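PDB 1TUO: putative phosphomannomutase from Thermus thermophilus, which probably interconverts phosphorylated sugars by moving the phosphate within the molecule, as magnesium-dependent enzymes of the phosphohexose mutase family do. Local coordinates for residues 313-327 and 332-346. Residues are numbered along the deposited sequence; the frame is centred on the assembly and turned at random.
Sequences VGFKWIKEEFLKGDC and EESGGVGYPEHLPER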
ATOM      1  N   VAL A 313       5.235 -12.453  -3.577  1.00 28.68           N
ATOM      2  CA  VAL A 313       4.942 -11.290  -2.751  1.00 28.86           C
ATOM      3  C   VAL A 313       6.106 -10.301  -2.822  1.00 29.72           C
ATOM      4  O   VAL A 313       7.276 -10.688  -2.769  1.00 31.25           O
ATOM      5  CB  VAL A 313       4.684 -11.693  -1.283  1.00 28.95           C
ATOM      6  CG1 VAL A 313       4.552 -10.445  -0.412  1.00 29.64           C
ATOM      7  CG2 VAL A 313       3.417 -12.529  -1.197  1.00 28.22           C
ATOM      8  N   GLY A 314       5.767  -9.024  -2.942  1.00 28.60           N
ATOM      9  CA  GLY A 314       6.760  -7.971  -3.048  1.00 29.08           C
ATOM     10  C   GLY A 314       6.274  -7.068  -4.161  1.00 28.76           C
ATOM     11  O   GLY A 314       6.114  -7.523  -5.292  1.00 28.07           O
ATOM     12  N   PHE A 315       6.033  -5.796  -3.863  1.00 27.62           N
ATOM     13  CA  PHE A 315       5.518  -4.895  -4.886  1.00 27.64           C
ATOM     14  C   PHE A 315       6.470  -4.674  -6.058  1.00 27.50           C
ATOM     15  O   PHE A 315       6.043  -4.263  -7.139  1.00 26.20           O
ATOM     16  CB  PHE A 315       5.119  -3.553  -4.270  1.00 28.29           C
ATOM     17  CG  PHE A 315       4.312  -2.683  -5.194  1.00 28.25           C
ATOM     18  CD1 PHE A 315       4.933  -1.724  -5.991  1.00 29.64           C
ATOM     19  CD2 PHE A 315       2.936  -2.841  -5.292  1.00 28.33           C
ATOM     20  CE1 PHE A 315       4.190  -0.940  -6.871  1.00 28.54           C
ATOM     21  CE2 PHE A 315       2.186  -2.062  -6.168  1.00 29.57           C
ATOM     22  CZ  PHE A 315       2.816  -1.109  -6.959  1.00 28.33           C
ATOM     23  N   LYS A 316       7.751  -4.963  -5.854  1.00 27.11           N
ATOM     24  CA  LYS A 316       8.729  -4.795  -6.921  1.00 28.12           C
ATOM     25  C   LYS A 316       8.303  -5.590  -8.154  1.00 27.30           C
ATOM     26  O   LYS A 316       8.500  -5.142  -9.289  1.00 26.93           O
ATOM     27  CB  LYS A 316      10.115  -5.261  -6.459  1.00 29.98           C
ATOM     28  CG  LYS A 316      10.192  -6.732  -6.084  1.00 34.00           C
ATOM     29  CD  LYS A 316      11.609  -7.133  -5.697  1.00 37.68           C
ATOM     30  CE  LYS A 316      11.643  -8.550  -5.156  1.00 38.83           C
ATOM     31  NZ  LYS A 316      11.971  -9.148  -6.448  1.00 41.18           N
ATOM     32  N   TRP A 317       7.716  -6.763  -7.930  1.00 25.77           N
ATOM     33  CA  TRP A 317       7.278  -7.612  -9.038  1.00 25.20           C
ATOM     34  C   TRP A 317       6.132  -6.979  -9.821  1.00 24.16           C
ATOM     35  O   TRP A 317       6.035  -7.148 -11.034  1.00 21.93           O
ATOM     36  CB  TRP A 317       6.822  -8.989  -8.542  1.00 26.22           C
ATOM     37  CG  TRP A 317       7.878  -9.818  -7.874  1.00 30.84           C
ATOM     38  CD1 TRP A 317       8.229  -9.798  -6.548  1.00 31.44           C
ATOM     39  CD2 TRP A 317       8.690 -10.829  -8.486  1.00 31.88           C
ATOM     40  NE1 TRP A 317       9.202 -10.740  -6.301  1.00 32.53           N
ATOM     41  CE2 TRP A 317       9.505 -11.385  -7.472  1.00 33.25           C
ATOM     42  CE3 TRP A 317       8.809 -11.320  -9.795  1.00 32.83           C
ATOM     43  CZ2 TRP A 317      10.426 -12.409  -7.726  1.00 33.62           C
ATOM     44  CZ3 TRP A 317       9.725 -12.340 -10.047  1.00 32.65           C
ATOM     45  CH2 TRP A 317      10.521 -12.871  -9.016  1.00 34.25           C
ATOM     46  N   ILE A 318       5.251  -6.270  -9.123  1.00 21.74           N
ATOM     47  CA  ILE A 318       4.117  -5.622  -9.771  1.00 22.14           C
ATOM     48  C   ILE A 318       4.595  -4.398 -10.550  1.00 21.64           C
ATOM     49  O   ILE A 318       4.133  -4.136 -11.658  1.00 21.19           O
ATOM     50  CB  ILE A 318       3.045  -5.211  -8.723  1.00 21.03           C
ATOM     51  CG1 ILE A 318       2.465  -6.473  -8.074  1.00 22.14           C
ATOM     52  CG2 ILE A 318       1.937  -4.397  -9.382  1.00 21.64           C
ATOM     53  CD1 ILE A 318       1.496  -6.206  -6.937  1.00 21.24           C
ATOM     54  N   LYS A 319       5.529  -3.651  -9.969  1.00 20.61           N
ATOM     55  CA  LYS A 319       6.064  -2.471 -10.635  1.00 21.18           C
ATOM     56  C   LYS A 319       6.736  -2.857 -11.953  1.00 21.75           C
ATOM     57  O   LYS A 319       6.530  -2.200 -12.973  1.00 22.07           O
ATOM     58  CB  LYS A 319       7.069  -1.756  -9.721  1.00 22.28           C
ATOM     59  CG  LYS A 319       7.847  -0.628 -10.396  1.00 21.11           C
ATOM     60  CD  LYS A 319       8.461   0.295  -9.344  1.00 21.85           C
ATOM     61  CE  LYS A 319       9.502   1.229  -9.955  1.00 20.97           C
ATOM     62  NZ  LYS A 319      10.768   0.499 -10.271  1.00 20.05           N
ATOM     63  N   GLU A 320       7.525  -3.927 -11.938  1.00 21.90           N
ATOM     64  CA  GLU A 320       8.198  -4.367 -13.160  1.00 22.21           C
ATOM     65  C   GLU A 320       7.175  -4.580 -14.271  1.00 21.96           C
ATOM     66  O   GLU A 320       7.371  -4.135 -15.404  1.00 22.95           O
ATOM     67  CB  GLU A 320       8.973  -5.672 -12.930  1.00 23.32           C
ATOM     68  CG  GLU A 320       9.740  -6.143 -14.174  1.00 24.93           C
ATOM     69  CD  GLU A 320      10.592  -7.379 -13.921  1.00 28.23           C
ATOM     70  OE1 GLU A 320      10.045  -8.505 -13.921  1.00 26.53           O
ATOM     71  OE2 GLU A 320      11.813  -7.217 -13.718  1.00 28.88           O
ATOM     72  N   GLU A 321       6.074  -5.248 -13.944  1.00 20.74           N
ATOM     73  CA  GLU A 321       5.042  -5.510 -14.941  1.00 22.17           C
ATOM     74  C   GLU A 321       4.318  -4.245 -15.394  1.00 22.49           C
ATOM     75  O   GLU A 321       3.975  -4.111 -16.567  1.00 22.05           O
ATOM     76  CB  GLU A 321       4.050  -6.552 -14.409  1.00 22.45           C
ATOM     77  CG  GLU A 321       4.703  -7.916 -14.192  1.00 24.44           C
ATOM     78  CD  GLU A 321       5.568  -8.337 -15.380  1.00 25.33           C
ATOM     79  OE1 GLU A 321       6.799  -8.481 -15.213  1.00 24.48           O
ATOM     80  OE2 GLU A 321       5.013  -8.510 -16.487  1.00 23.52           O
ATOM     81  N   PHE A 322       4.084  -3.317 -14.470  1.00 22.70           N
ATOM     82  CA  PHE A 322       3.422  -2.061 -14.816  1.00 23.62           C
ATOM     83  C   PHE A 322       4.227  -1.323 -15.886  1.00 25.50           C
ATOM     84  O   PHE A 322       3.671  -0.805 -16.858  1.00 24.21           O
ATOM     85  CB  PHE A 322       3.322  -1.161 -13.584  1.00 23.15           C
ATOM     86  CG  PHE A 322       2.067  -1.351 -12.777  1.00 24.97           C
ATOM     87  CD1 PHE A 322       1.385  -2.563 -12.779  1.00 24.38           C
ATOM     88  CD2 PHE A 322       1.598  -0.317 -11.967  1.00 25.92           C
ATOM     89  CE1 PHE A 322       0.255  -2.748 -11.988  1.00 24.99           C
ATOM     90  CE2 PHE A 322       0.467  -0.490 -11.167  1.00 26.27           C
ATOM     91  CZ  PHE A 322      -0.206  -1.711 -11.177  1.00 26.56           C
ATOM     92  N   LEU A 323       5.540  -1.278 -15.694  1.00 26.61           N
ATOM     93  CA  LEU A 323       6.419  -0.583 -16.625  1.00 29.75           C
ATOM     94  C   LEU A 323       6.374  -1.188 -18.030  1.00 31.15           C
ATOM     95  O   LEU A 323       6.833  -0.568 -18.990  1.00 30.46           O
ATOM     96  CB  LEU A 323       7.849  -0.558 -16.069  1.00 29.74           C
ATOM     97  CG  LEU A 323       7.981   0.198 -14.735  1.00 31.78           C
ATOM     98  CD1 LEU A 323       9.416   0.143 -14.234  1.00 31.81           C
ATOM     99  CD2 LEU A 323       7.542   1.646 -14.916  1.00 32.46           C
ATOM    100  N   LYS A 324       5.806  -2.389 -18.148  1.00 32.86           N
ATOM    101  CA  LYS A 324       5.671  -3.050 -19.445  1.00 34.68           C
ATOM    102  C   LYS A 324       4.621  -2.270 -20.241  1.00 35.12           C
ATOM    103  O   LYS A 324       4.635  -2.262 -21.473  1.00 35.47           O
ATOM    104  CB  LYS A 324       5.229  -4.513 -19.260  1.00 36.30           C
ATOM    105  CG  LYS A 324       5.327  -5.375 -20.522  1.00 39.83           C
ATOM    106  CD  LYS A 324       4.962  -6.851 -20.264  1.00 40.16           C
ATOM    107  CE  LYS A 324       5.908  -7.518 -19.259  1.00 40.86           C
ATOM    108  NZ  LYS A 324       5.608  -8.976 -19.025  1.00 36.39           N
ATOM    109  N   GLY A 325       3.707  -1.624 -19.521  1.00 34.54           N
ATOM    110  CA  GLY A 325       2.680  -0.808 -20.151  1.00 34.46           C
ATOM    111  C   GLY A 325       1.414  -1.476 -20.658  1.00 34.52           C
ATOM    112  O   GLY A 325       0.661  -0.869 -21.426  1.00 34.90           O
ATOM    113  N   ASP A 326       1.156  -2.706 -20.226  1.00 33.47           N
ATOM    114  CA  ASP A 326      -0.030  -3.425 -20.678  1.00 32.39           C
ATOM    115  C   ASP A 326      -0.910  -3.884 -19.513  1.00 29.87           C
ATOM    116  O   ASP A 326      -1.626  -4.877 -19.628  1.00 30.51           O
ATOM    117  CB  ASP A 326       0.399  -4.632 -21.520  1.00 36.63           C
ATOM    118  CG  ASP A 326      -0.761  -5.278 -22.259  1.00 41.34           C
ATOM    119  OD1 ASP A 326      -0.545  -6.334 -22.896  1.00 44.78           O
ATOM    120  OD2 ASP A 326      -1.885  -4.734 -22.212  1.00 44.64           O
ATOM    121  N   CYS A 327      -0.863  -3.155 -18.399  1.00 27.34           N
ATOM    122  CA  CYS A 327      -1.656  -3.501 -17.214  1.00 24.51           C
ATOM    123  C   CYS A 327      -2.694  -2.416 -16.908  1.00 23.97           C
ATOM    124  O   CYS A 327      -2.546  -1.272 -17.347  1.00 23.95           O
ATOM    125  CB  CYS A 327      -0.743  -3.650 -15.991  1.00 23.86           C
ATOM    126  SG  CYS A 327       0.661  -4.774 -16.161  1.00 24.42           S
ATOM    127  N   GLU A 332      -2.118  -6.277  -3.977  1.00 22.38           N
ATOM    128  CA  GLU A 332      -1.593  -7.210  -2.995  1.00 24.69           C
ATOM    129  C   GLU A 332      -2.693  -7.571  -2.004  1.00 25.43           C
ATOM    130  O   GLU A 332      -3.722  -6.901  -1.928  1.00 27.12           O
ATOM    131  CB  GLU A 332      -0.427  -6.574  -2.251  1.00 24.48           C
ATOM    132  CG  GLU A 332       0.750  -6.223  -3.127  1.00 27.97           C
ATOM    133  CD  GLU A 332       1.841  -5.534  -2.346  1.00 30.35           C
ATOM    134  OE1 GLU A 332       3.022  -5.681  -2.714  1.00 32.09           O
ATOM    135  OE2 GLU A 332       1.506  -4.839  -1.364  1.00 32.52           O
ATOM    136  N   GLU A 333      -2.466  -8.629  -1.241  1.00 26.21           N
ATOM    137  CA  GLU A 333      -3.437  -9.082  -0.257  1.00 28.04           C
ATOM    138  C   GLU A 333      -3.447  -8.194   0.986  1.00 27.71           C
ATOM    139  O   GLU A 333      -4.259  -8.393   1.889  1.00 27.34           O
ATOM    140  CB  GLU A 333      -3.125 -10.527   0.135  1.00 30.18           C
ATOM    141  CG  GLU A 333      -1.654 -10.871   0.028  1.00 35.25           C
ATOM    142  CD  GLU A 333      -0.776  -9.959   0.861  1.00 36.17           C
ATOM    143  OE1 GLU A 333       0.265  -9.499   0.345  1.00 34.74           O
ATOM    144  OE2 GLU A 333      -1.129  -9.709   2.034  1.00 40.40           O
ATOM    145  N   SER A 334      -2.556  -7.206   1.012  1.00 29.00           N
ATOM    146  CA  SER A 334      -2.439  -6.298   2.153  1.00 30.09           C
ATOM    147  C   SER A 334      -3.135  -4.948   2.032  1.00 29.59           C
ATOM    148  O   SER A 334      -3.015  -4.107   2.926  1.00 29.98           O
ATOM    149  CB  SER A 334      -0.963  -6.064   2.473  1.00 31.70           C
ATOM    150  OG  SER A 334      -0.368  -7.253   2.956  1.00 38.63           O
ATOM    151  N   GLY A 335      -3.853  -4.730   0.935  1.00 26.46           N
ATOM    152  CA  GLY A 335      -4.560  -3.473   0.772  1.00 25.72           C
ATOM    153  C   GLY A 335      -3.876  -2.485  -0.152  1.00 23.99           C
ATOM    154  O   GLY A 335      -4.421  -1.418  -0.440  1.00 26.87           O
ATOM    155  N   GLY A 336      -2.674  -2.827  -0.602  1.00 24.71           N
ATOM    156  CA  GLY A 336      -1.959  -1.941  -1.504  1.00 21.75           C
ATOM    157  C   GLY A 336      -2.440  -2.184  -2.922  1.00 21.72           C
ATOM    158  O   GLY A 336      -2.481  -3.325  -3.380  1.00 20.96           O
ATOM    159  N   VAL A 337      -2.814  -1.114  -3.612  1.00 21.08           N
ATOM    160  CA  VAL A 337      -3.289  -1.215  -4.989  1.00 19.55           C
ATOM    161  C   VAL A 337      -2.603  -0.136  -5.818  1.00 20.01           C
ATOM    162  O   VAL A 337      -2.484   1.008  -5.378  1.00 21.18           O
ATOM    163  CB  VAL A 337      -4.809  -0.993  -5.096  1.00 19.21           C
ATOM    164  CG1 VAL A 337      -5.276  -1.300  -6.525  1.00 20.96           C
ATOM    165  CG2 VAL A 337      -5.546  -1.867  -4.079  1.00 20.46           C
ATOM    166  N   GLY A 338      -2.161  -0.510  -7.014  1.00 20.95           N
ATOM    167  CA  GLY A 338      -1.502   0.434  -7.898  1.00 21.58           C
ATOM    168  C   GLY A 338      -2.272   0.591  -9.198  1.00 22.52           C
ATOM    169  O   GLY A 338      -2.935  -0.338  -9.661  1.00 21.64           O
ATOM    170  N   TYR A 339      -2.171   1.776  -9.786  1.00 22.82           N
ATOM    171  CA  TYR A 339      -2.861   2.107 -11.028  1.00 23.32           C
ATOM    172  C   TYR A 339      -1.795   2.605 -12.000  1.00 25.09           C
ATOM    173  O   TYR A 339      -1.301   3.727 -11.881  1.00 24.26           O
ATOM    174  CB  TYR A 339      -3.907   3.180 -10.726  1.00 23.70           C
ATOM    175  CG  TYR A 339      -4.782   2.776  -9.557  1.00 23.19           C
ATOM    176  CD1 TYR A 339      -5.837   1.870  -9.723  1.00 22.75           C
ATOM    177  CD2 TYR A 339      -4.496   3.221  -8.269  1.00 20.96           C
ATOM    178  CE1 TYR A 339      -6.579   1.419  -8.626  1.00 22.94           C
ATOM    179  CE2 TYR A 339      -5.223   2.776  -7.173  1.00 21.31           C
ATOM    180  CZ  TYR A 339      -6.262   1.877  -7.353  1.00 21.44           C
ATOM    181  OH  TYR A 339      -6.966   1.435  -6.253  1.00 20.96           O
ATOM    182  N   PRO A 340      -1.425   1.762 -12.975  1.00 26.10           N
ATOM    183  CA  PRO A 340      -0.410   2.040 -13.997  1.00 27.77           C
ATOM    184  C   PRO A 340      -0.390   3.420 -14.656  1.00 27.64           C
ATOM    185  O   PRO A 340       0.673   4.031 -14.776  1.00 28.40           O
ATOM    186  CB  PRO A 340      -0.603   0.897 -15.006  1.00 28.71           C
ATOM    187  CG  PRO A 340      -2.020   0.449 -14.779  1.00 29.72           C
ATOM    188  CD  PRO A 340      -2.154   0.519 -13.290  1.00 28.40           C
ATOM    189  N   GLU A 341      -1.547   3.919 -15.080  1.00 27.43           N
ATOM    190  CA  GLU A 341      -1.588   5.224 -15.731  1.00 27.95           C
ATOM    191  C   GLU A 341      -1.321   6.384 -14.773  1.00 26.66           C
ATOM    192  O   GLU A 341      -1.185   7.531 -15.200  1.00 25.85           O
ATOM    193  CB  GLU A 341      -2.931   5.414 -16.451  1.00 31.69           C
ATOM    194  CG  GLU A 341      -4.097   4.633 -15.858  1.00 38.26           C
ATOM    195  CD  GLU A 341      -4.761   4.870 -14.521  1.00 40.88           C
ATOM    196  OE1 GLU A 341      -4.715   6.085 -14.398  1.00 44.63           O
ATOM    197  OE2 GLU A 341      -5.406   4.143 -13.768  1.00 43.64           O
ATOM    198  N   HIS A 342      -1.223   6.066 -13.484  1.00 24.50           N
ATOM    199  CA  HIS A 342      -0.971   7.051 -12.432  1.00 24.18           C
ATOM    200  C   HIS A 342       0.501   7.004 -12.001  1.00 24.83           C
ATOM    201  O   HIS A 342       1.298   7.866 -12.371  1.00 26.56           O
ATOM    202  CB  HIS A 342      -1.901   6.751 -11.245  1.00 23.47           C
ATOM    203  CG  HIS A 342      -1.631   7.566 -10.015  1.00 24.13           C
ATOM    204  ND1 HIS A 342      -1.561   8.942 -10.024  1.00 24.41           N
ATOM    205  CD2 HIS A 342      -1.465   7.190  -8.722  1.00 24.48           C
ATOM    206  CE1 HIS A 342      -1.364   9.381  -8.793  1.00 25.90           C
ATOM    207  NE2 HIS A 342      -1.302   8.337  -7.983  1.00 24.18           N
ATOM    208  N   LEU A 343       0.845   5.992 -11.214  1.00 24.80           N
ATOM    209  CA  LEU A 343       2.206   5.804 -10.714  1.00 23.61           C
ATOM    210  C   LEU A 343       2.418   4.312 -10.483  1.00 22.72           C
ATOM    211  O   LEU A 343       1.479   3.601 -10.131  1.00 22.15           O
ATOM    212  CB  LEU A 343       2.403   6.512  -9.366  1.00 26.31           C
ATOM    213  CG  LEU A 343       2.548   8.030  -9.220  1.00 27.87           C
ATOM    214  CD1 LEU A 343       2.500   8.381  -7.737  1.00 28.19           C
ATOM    215  CD2 LEU A 343       3.853   8.502  -9.834  1.00 25.20           C
ATOM    216  N   PRO A 344       3.647   3.820 -10.703  1.00 22.10           N
ATOM    217  CA  PRO A 344       3.944   2.401 -10.492  1.00 22.00           C
ATOM    218  C   PRO A 344       4.214   2.285  -9.001  1.00 20.54           C
ATOM    219  O   PRO A 344       5.313   1.913  -8.578  1.00 21.24           O
ATOM    220  CB  PRO A 344       5.197   2.187 -11.331  1.00 22.25           C
ATOM    221  CG  PRO A 344       5.903   3.507 -11.195  1.00 21.58           C
ATOM    222  CD  PRO A 344       4.774   4.503 -11.366  1.00 23.40           C
ATOM    223  N   GLU A 345       3.192   2.619  -8.217  1.00 21.47           N
ATOM    224  CA  GLU A 345       3.282   2.636  -6.762  1.00 20.69           C
ATOM    225  C   GLU A 345       1.919   2.372  -6.115  1.00 20.80           C
ATOM    226  O   GLU A 345       0.880   2.553  -6.747  1.00 21.02           O
ATOM    227  CB  GLU A 345       3.799   4.021  -6.335  1.00 22.12           C
ATOM    228  CG  GLU A 345       3.826   4.282  -4.839  1.00 21.50           C
ATOM    229  CD  GLU A 345       4.927   3.515  -4.146  1.00 23.16           C
ATOM    230  OE1 GLU A 345       6.060   4.035  -4.076  1.00 23.56           O
ATOM    231  OE2 GLU A 345       4.660   2.387  -3.686  1.00 23.38           O
ATOM    232  N   ARG A 346       1.925   1.932  -4.860  1.00 19.92           N
ATOM    233  CA  ARG A 346       0.678   1.693  -4.139  1.00 21.25           C
ATOM    234  C   ARG A 346       0.168   3.058  -3.692  1.00 20.44           C
ATOM    235  O   ARG A 346       0.911   3.825  -3.079  1.00 18.96           O
ATOM    236  CB  ARG A 346       0.939   0.808  -2.919  1.00 24.56           C
ATOM    237  CG  ARG A 346       1.328  -0.611  -3.287  1.00 26.92           C
ATOM    238  CD  ARG A 346       1.783  -1.425  -2.083  1.00 30.10           C
ATOM    239  NE  ARG A 346       3.100  -1.010  -1.606  1.00 32.00           N
ATOM    240  CZ  ARG A 346       3.955  -1.822  -0.993  1.00 34.03           C
ATOM    241  NH1 ARG A 346       3.631  -3.090  -0.785  1.00 34.17           N
ATOM    242  NH2 ARG A 346       5.138  -1.370  -0.594  1.00 35.16           N
TER
HETATM  243  O   HOH W   1       3.304  -8.218  -3.669  1.00 28.51           O
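Helix 315-322 lies against strand 337-339 and its flanking turns, the backbones coming nearest at Lys319 and Pro344, whose CA atoms are 5.3 Å apart. This is helix-on-sheet packing in the third alpha/beta/alpha domain of the phosphohexomutase fold, where 337-339 is an outermost strand. Phe315 and Phe322 fill much of the interface, and a side chain on Gly338 would be jammed against Phe322 CE2 and Phe315 CZ. Phe315 has CG anti to the backbone N (chi1 -168°), which turns its ring toward Arg346, whose CG lies 3.3 Å from CE2. The bent arginine chain then runs back past the ring, bringing one face of the guanidinium over Phe315 CB, while NH1 donates in the guanidinium plane to Glu332 OE2 at 2.8 Å, a salt bridge. A leucine in place of Arg346 would probably leave Glu332 OE2 without its charged mate and take away the flat group packed on Phe315 CB. The other oxygen, Glu332 OE1, takes a hydrogen bond from a water that accepts from Gly314 N, tying the turn to the helix start. Lys319 passes alongside Pro344 toward a salt bridge with Asp122. Pro340 CD sits over the face of Phe322 in a CH-pi contact, 3.9 Å from the ring centroid.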